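Side-chain contacts in transcriptional protein SWT1 (Saccharomyces cerevisiae, PDB 4PQZ), which is an RNA endonuclease involved in transcription, probably acting as an activator, and interacts with the TREX complex and RNA polymerase II: residues Asp36-Ser39 with Gln40-Glu44; Lys109-Pro112 with Thr113-Ser117; Glu133-Leu136 with His137-Ser141. All blocks are in the same frame, centred on the assembly; numbering follows the deposited sequence.

Contact 1. Residues Asp36-Ser39 with Gln40-Glu44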
# COMPACT_ATOMS: atom_id res chain seq x y z
N ASP A 36 -16.68 1.91 -12.10
CA ASP A 36 -15.41 2.62 -12.28
C ASP A 36 -15.10 3.74 -11.28
O ASP A 36 -13.92 3.98 -10.99
CB ASP A 36 -15.27 3.15 -13.72
CG ASP A 36 -15.14 2.04 -14.75
OD1 ASP A 36 -15.65 0.93 -14.49
OD2 ASP A 36 -14.53 2.28 -15.81
N LYS A 37 -16.12 4.41 -10.76
CA LYS A 37 -15.90 5.53 -9.85
C LYS A 37 -15.30 5.04 -8.55
O LYS A 37 -14.41 5.67 -7.98
CB LYS A 37 -17.20 6.29 -9.57
CG LYS A 37 -17.07 7.41 -8.53
CD LYS A 37 -16.54 8.70 -9.13
CE LYS A 37 -16.51 9.82 -8.10
NZ LYS A 37 -15.49 9.56 -7.04
N VAL A 38 -15.81 3.91 -8.08
CA VAL A 38 -15.28 3.29 -6.88
C VAL A 38 -14.02 2.46 -7.18
O VAL A 38 -13.26 2.14 -6.29
CB VAL A 38 -16.37 2.44 -6.18
CG1 VAL A 38 -15.85 1.83 -4.89
CG2 VAL A 38 -17.59 3.30 -5.89
N SER A 39 -13.80 2.13 -8.45
CA SER A 39 -12.55 1.47 -8.85
C SER A 39 -11.35 2.41 -8.67
O SER A 39 -10.39 2.07 -7.98
CB SER A 39 -12.61 0.99 -10.30
OG SER A 39 -11.45 0.23 -10.62
N GLN A 40 -11.41 3.58 -9.31
CA GLN A 40 -10.35 4.57 -9.16
C GLN A 40 -10.29 5.13 -7.74
O GLN A 40 -9.20 5.42 -7.24
CB GLN A 40 -10.51 5.69 -10.19
CG GLN A 40 -9.30 6.59 -10.26
CD GLN A 40 -9.44 7.66 -11.30
OE1 GLN A 40 -10.34 7.62 -12.14
NE2 GLN A 40 -8.54 8.64 -11.27
N ASN A 41 -11.45 5.26 -7.10
CA ASN A 41 -11.54 5.77 -5.73
C ASN A 41 -10.73 4.96 -4.71
O ASN A 41 -9.99 5.53 -3.90
CB ASN A 41 -13.01 5.85 -5.31
CG ASN A 41 -13.24 6.79 -4.15
OD1 ASN A 41 -12.33 7.49 -3.72
ND2 ASN A 41 -14.47 6.82 -3.65
N VAL A 42 -10.88 3.64 -4.73
CA VAL A 42 -10.07 2.75 -3.90
C VAL A 42 -8.61 2.75 -4.36
O VAL A 42 -7.70 2.97 -3.56
CB VAL A 42 -10.61 1.31 -3.93
CG1 VAL A 42 -9.67 0.35 -3.19
CG2 VAL A 42 -12.04 1.26 -3.39
N PHE A 43 -8.41 2.49 -5.65
CA PHE A 43 -7.08 2.44 -6.26
C PHE A 43 -6.24 3.67 -5.94
O PHE A 43 -5.11 3.54 -5.46
CB PHE A 43 -7.21 2.23 -7.78
CG PHE A 43 -5.89 2.26 -8.53
CD1 PHE A 43 -4.94 1.27 -8.32
CD2 PHE A 43 -5.62 3.26 -9.45
CE1 PHE A 43 -3.73 1.30 -9.01
CE2 PHE A 43 -4.41 3.30 -10.14
CZ PHE A 43 -3.47 2.32 -9.92
N GLU A 44 -6.79 4.86 -6.17
CA GLU A 44 -6.04 6.09 -5.94
C GLU A 44 -5.83 6.40 -4.46
O GLU A 44 -4.85 7.04 -4.09
CB GLU A 44 -6.68 7.28 -6.67
CG GLU A 44 -6.62 7.19 -8.20
CD GLU A 44 -5.22 7.37 -8.78
OE1 GLU A 44 -4.42 8.13 -8.20
OE2 GLU A 44 -4.92 6.75 -9.83
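Val-38 and Val-42, one helical turn apart, meet through single methyls: Val-38 CG1 lies 4.1 Å from Val-42 CG2, with the two branched side chains set at a slant to each other. Different branches do the touching. In Val-38 it is the methyl anti to the backbone N (chi1 -178°); in Val-42 the same torsional choice sends CG1 elsewhere and leaves CG2 beside the backbone N, turned back along the helix. There Val-42 CG2 also rests on the preceding turn, 3.3 Å from Val-38 O, the carbonyl that accepts the hydrogen bond from Val-42 N at 3.2 Å.

Asn-41 sits against the preceding turn in another way. Asn-41 CB comes to 3.0 Å from Lys-37 O, while the same oxygen accepts the hydrogen bond from Asn-41 N. Turns about CB-CG (chi2 83°) and CD-CE of Lys-37 bring its amine near the Asn-41 amide, but Lys-37 NZ and Asn-41 ND2 stay 4.5 Å apart and make no bond.

Ser-39 faces the loop after helix 113-116: its OG is hydrogen-bonded to Pro-119 O, and Phe-43, a turn on, packs with it against Lys-118. The i to i+4 spacing, repeated in the bonds Gln-40 N to Asp-36 O and Phe-43 N to Ser-39 O, is that of the regular alpha-helix, here the first turns of helix 35-62 in the all-helical HEPN domain of Swt1.

Contact 2. Residues Lys109-Pro112 with Thr113-Ser117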
# COMPACT_ATOMS: atom_id res chain seq x y z
N LYS A 109 9.77 -8.17 -5.44
CA LYS A 109 10.62 -8.10 -6.62
C LYS A 109 9.81 -7.75 -7.87
O LYS A 109 10.21 -6.90 -8.67
CB LYS A 109 11.35 -9.44 -6.79
CG LYS A 109 12.58 -9.41 -7.69
CD LYS A 109 13.51 -10.57 -7.35
CE LYS A 109 14.20 -11.12 -8.59
NZ LYS A 109 14.61 -10.03 -9.51
N SER A 110 8.66 -8.40 -8.02
CA SER A 110 7.76 -8.13 -9.15
C SER A 110 6.36 -8.57 -8.75
O SER A 110 6.03 -9.76 -8.76
CB SER A 110 8.21 -8.87 -10.42
OG SER A 110 7.51 -8.40 -11.57
N LEU A 111 5.55 -7.59 -8.37
CA LEU A 111 4.15 -7.83 -8.03
C LEU A 111 3.38 -8.26 -9.26
O LEU A 111 3.65 -7.78 -10.37
CB LEU A 111 3.51 -6.55 -7.47
CG LEU A 111 3.80 -6.07 -6.06
CD1 LEU A 111 3.04 -4.76 -5.82
CD2 LEU A 111 3.38 -7.14 -5.05
N PRO A 112 2.39 -9.14 -9.07
CA PRO A 112 1.44 -9.44 -10.15
C PRO A 112 0.71 -8.17 -10.56
O PRO A 112 0.45 -7.33 -9.70
CB PRO A 112 0.47 -10.43 -9.48
CG PRO A 112 1.29 -11.10 -8.41
CD PRO A 112 2.16 -9.98 -7.88
N THR A 113 0.38 -8.04 -11.83
CA THR A 113 -0.29 -6.85 -12.35
C THR A 113 -1.63 -6.52 -11.65
O THR A 113 -2.02 -5.35 -11.58
CB THR A 113 -0.49 -6.93 -13.89
OG1 THR A 113 -1.21 -8.12 -14.23
CG2 THR A 113 0.86 -6.94 -14.61
N VAL A 114 -2.32 -7.54 -11.14
CA VAL A 114 -3.59 -7.31 -10.43
C VAL A 114 -3.39 -6.41 -9.20
O VAL A 114 -4.29 -5.66 -8.80
CB VAL A 114 -4.29 -8.64 -10.01
CG1 VAL A 114 -3.47 -9.39 -8.98
CG2 VAL A 114 -5.69 -8.35 -9.48
N LEU A 115 -2.19 -6.49 -8.63
CA LEU A 115 -1.83 -5.73 -7.44
C LEU A 115 -1.19 -4.38 -7.79
O LEU A 115 -1.08 -3.51 -6.92
CB LEU A 115 -0.90 -6.57 -6.57
CG LEU A 115 -1.50 -7.89 -6.08
CD1 LEU A 115 -0.51 -8.74 -5.25
CD2 LEU A 115 -2.79 -7.63 -5.30
N LYS A 116 -0.80 -4.20 -9.05
CA LYS A 116 -0.04 -3.01 -9.48
C LYS A 116 -0.85 -1.97 -10.25
O LYS A 116 -0.33 -0.90 -10.57
CB LYS A 116 1.16 -3.41 -10.34
CG LYS A 116 2.23 -4.15 -9.60
CD LYS A 116 3.53 -4.23 -10.41
CE LYS A 116 3.36 -4.96 -11.73
NZ LYS A 116 4.57 -5.79 -12.05
N SER A 117 -2.10 -2.28 -10.55
CA SER A 117 -2.88 -1.43 -11.45
C SER A 117 -4.36 -1.34 -11.06
O SER A 117 -4.82 -2.04 -10.15
CB SER A 117 -2.73 -1.87 -12.91
OG SER A 117 -2.90 -3.27 -13.07
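Thr-113 O accepts two hydrogen bonds, from Ser-117 OG at 2.7 Å and from Lys-116 N at 3.0 Å, and that same Lys-116 throws its side chain back to Leu-111. The two donors come from opposite faces of the carbonyl plane, so the oxygen is pinched between a backbone amide and the hydroxyl of the next residue.

The lysine's reach ends in a bond from Lys-116 NZ to Leu-111 O, 2.8 Å long and in the carbonyl plane. CG leaves beside the backbone N (chi1 -68°), and bends about CG-CD and CD-CE bring the amine onto Leu-111 O. On the way the aliphatic part crosses Leu-111 at an angle: Lys-116 CG is 3.5 Å from Leu-111 CB, a tight fit for two carbons. The ammonium also has Glu-80 of helix 79-88 as a long, weak ion-pair partner.

Residues 113-116 form a single, weakly bonded helical turn, which an extended Leu-111 and Pro-112 lead into, within the C-terminal HEPN domain of Swt1. Leu-115 N bonds to Pro-112 O at 3.0 Å. This bond and the one from Lys-116 N to Thr-113 O both span three residues, as in a 3-10 turn.

Apolar contact adds to this. Leu-115 lies alongside the Pro-112 ring and points the same way, with Leu-115 CD1 3.9 Å from Pro-112 CD; Leu-115 CD1 is also 4.2 Å from Leu-111 CD2. Val-114 CG1, wedged between its own N and carbonyl carbon (chi1 66°), is 4.1 Å from Pro-112 CB. Leu-111 and Leu-115 both continue onto helix 122-139, at Trp-132 and Phe-131 respectively, and Trp-132 NE1 hydrogen-bonds to Leu-115 O.

Contact 3. Residues Glu133-Leu136 with His137-Ser141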
# COMPACT_ATOMS: atom_id res chain seq x y z
N GLU A 133 -4.93 -4.05 2.10
CA GLU A 133 -5.47 -3.89 3.45
C GLU A 133 -4.56 -4.59 4.45
O GLU A 133 -4.11 -3.97 5.42
CB GLU A 133 -6.91 -4.45 3.53
CG GLU A 133 -7.36 -4.80 4.94
CD GLU A 133 -8.82 -5.23 5.01
OE1 GLU A 133 -9.56 -5.04 4.03
OE2 GLU A 133 -9.23 -5.77 6.06
N THR A 134 -4.28 -5.87 4.19
CA THR A 134 -3.39 -6.68 5.01
C THR A 134 -1.99 -6.02 5.08
O THR A 134 -1.46 -5.83 6.16
CB THR A 134 -3.26 -8.12 4.42
OG1 THR A 134 -4.55 -8.73 4.34
CG2 THR A 134 -2.34 -9.02 5.26
N VAL A 135 -1.44 -5.65 3.91
CA VAL A 135 -0.11 -5.04 3.80
C VAL A 135 0.02 -3.67 4.49
O VAL A 135 0.99 -3.41 5.22
CB VAL A 135 0.32 -4.91 2.31
CG1 VAL A 135 1.52 -3.99 2.15
CG2 VAL A 135 0.61 -6.29 1.73
N LEU A 136 -0.96 -2.79 4.28
CA LEU A 136 -0.98 -1.50 4.96
C LEU A 136 -0.94 -1.62 6.48
O LEU A 136 -0.34 -0.80 7.16
CB LEU A 136 -2.15 -0.65 4.50
CG LEU A 136 -1.98 -0.09 3.09
CD1 LEU A 136 -3.28 0.55 2.57
CD2 LEU A 136 -0.79 0.86 3.00
N HIS A 137 -1.58 -2.65 7.00
CA HIS A 137 -1.48 -2.97 8.41
C HIS A 137 -0.04 -3.11 8.90
O HIS A 137 0.34 -2.47 9.87
CB HIS A 137 -2.29 -4.23 8.74
CG HIS A 137 -3.76 -3.99 8.87
ND1 HIS A 137 -4.70 -4.99 8.77
CD2 HIS A 137 -4.45 -2.85 9.10
CE1 HIS A 137 -5.90 -4.48 8.93
NE2 HIS A 137 -5.78 -3.17 9.13
N PHE A 138 0.74 -3.95 8.23
CA PHE A 138 2.15 -4.14 8.58
C PHE A 138 2.97 -2.86 8.39
O PHE A 138 3.80 -2.52 9.22
CB PHE A 138 2.76 -5.31 7.80
CG PHE A 138 2.07 -6.64 8.08
CD1 PHE A 138 2.17 -7.21 9.33
CD2 PHE A 138 1.33 -7.28 7.09
CE1 PHE A 138 1.52 -8.42 9.61
CE2 PHE A 138 0.68 -8.48 7.35
CZ PHE A 138 0.77 -9.06 8.62
N LEU A 139 2.69 -2.14 7.30
CA LEU A 139 3.37 -0.88 7.02
C LEU A 139 3.01 0.23 8.00
O LEU A 139 3.73 1.23 8.10
CB LEU A 139 3.12 -0.41 5.58
CG LEU A 139 3.58 -1.26 4.39
CD1 LEU A 139 3.09 -0.62 3.09
CD2 LEU A 139 5.08 -1.44 4.36
N PHE A 140 1.89 0.07 8.72
CA PHE A 140 1.49 1.05 9.76
C PHE A 140 1.88 0.59 11.17
O PHE A 140 1.66 1.31 12.14
CB PHE A 140 -0.03 1.31 9.72
CG PHE A 140 -0.44 2.44 8.80
CD1 PHE A 140 -0.14 2.40 7.44
CD2 PHE A 140 -1.13 3.54 9.29
CE1 PHE A 140 -0.51 3.43 6.60
CE2 PHE A 140 -1.50 4.58 8.45
CZ PHE A 140 -1.20 4.51 7.09
N SER A 141 2.46 -0.61 11.27
CA SER A 141 2.59 -1.30 12.56
C SER A 141 3.42 -0.56 13.62
O SER A 141 3.36 -0.89 14.81
CB SER A 141 3.12 -2.73 12.36
OG SER A 141 4.50 -2.73 12.01
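Thr-134 and Phe-138 stand side by side on the last turns of helix 122-139, part of the helical HEPN core. The bump here is the Thr-134 methyl: with OG1 beside the backbone N (chi1 -58°), CG2 is left anti to it, and Thr-134 CG2 sits 3.7 Å from Phe-138 CE2, received by the near side of the ring. The ring also has Val-135 CA at its edge. Thr-134 OG1 turns back to bond with Gln-130 O.

His-137 lays one ring face over Glu-133 O, which sits 3.4 Å above the ring plane, offset toward the rim. Its NE2 is hydrogen-bonded to Glu-152 of helix 145-163, and Glu-133 forms a salt bridge with Lys-159 of the same helix.

On the buried side, Leu-139 CD1 fits between two methyls: it lies 3.8 Å from Val-135 CG1, the two side chains pointing the same way, and Leu-136 CD2 meets it obliquely at 4.2 Å. Leu-136 and Phe-140 pack on helix 35-62, Leu-139 on Phe-94 of helix 90-97.

The bond from Phe-140 N to Leu-136 O is weak, and Phe-138 O takes both Ser-141 N and Ser-141 OG, the hydroxyl at 2.9 Å.

From the N terminus, the three contacts follow one another in series; none nests in or crosses another, and each is a local turn that closes no long loop. Contact 1 lies near the start of helix 35-62, contact 2 where the loop after helix 90-97 becomes the short turn 113-116, and contact 3 at the end of helix 122-139. Contacts 1 and 2 touch: Phe-43 CE1 packs 3.4 Å from Ser-117 C, joining the first helix to the residue that follows that turn. Contact 3 touches neither, its nearest atoms about 8 Å from contact 1 and about 7 Å from contact 2, yet its helix packs on both helix 35-62 and helix 145-163.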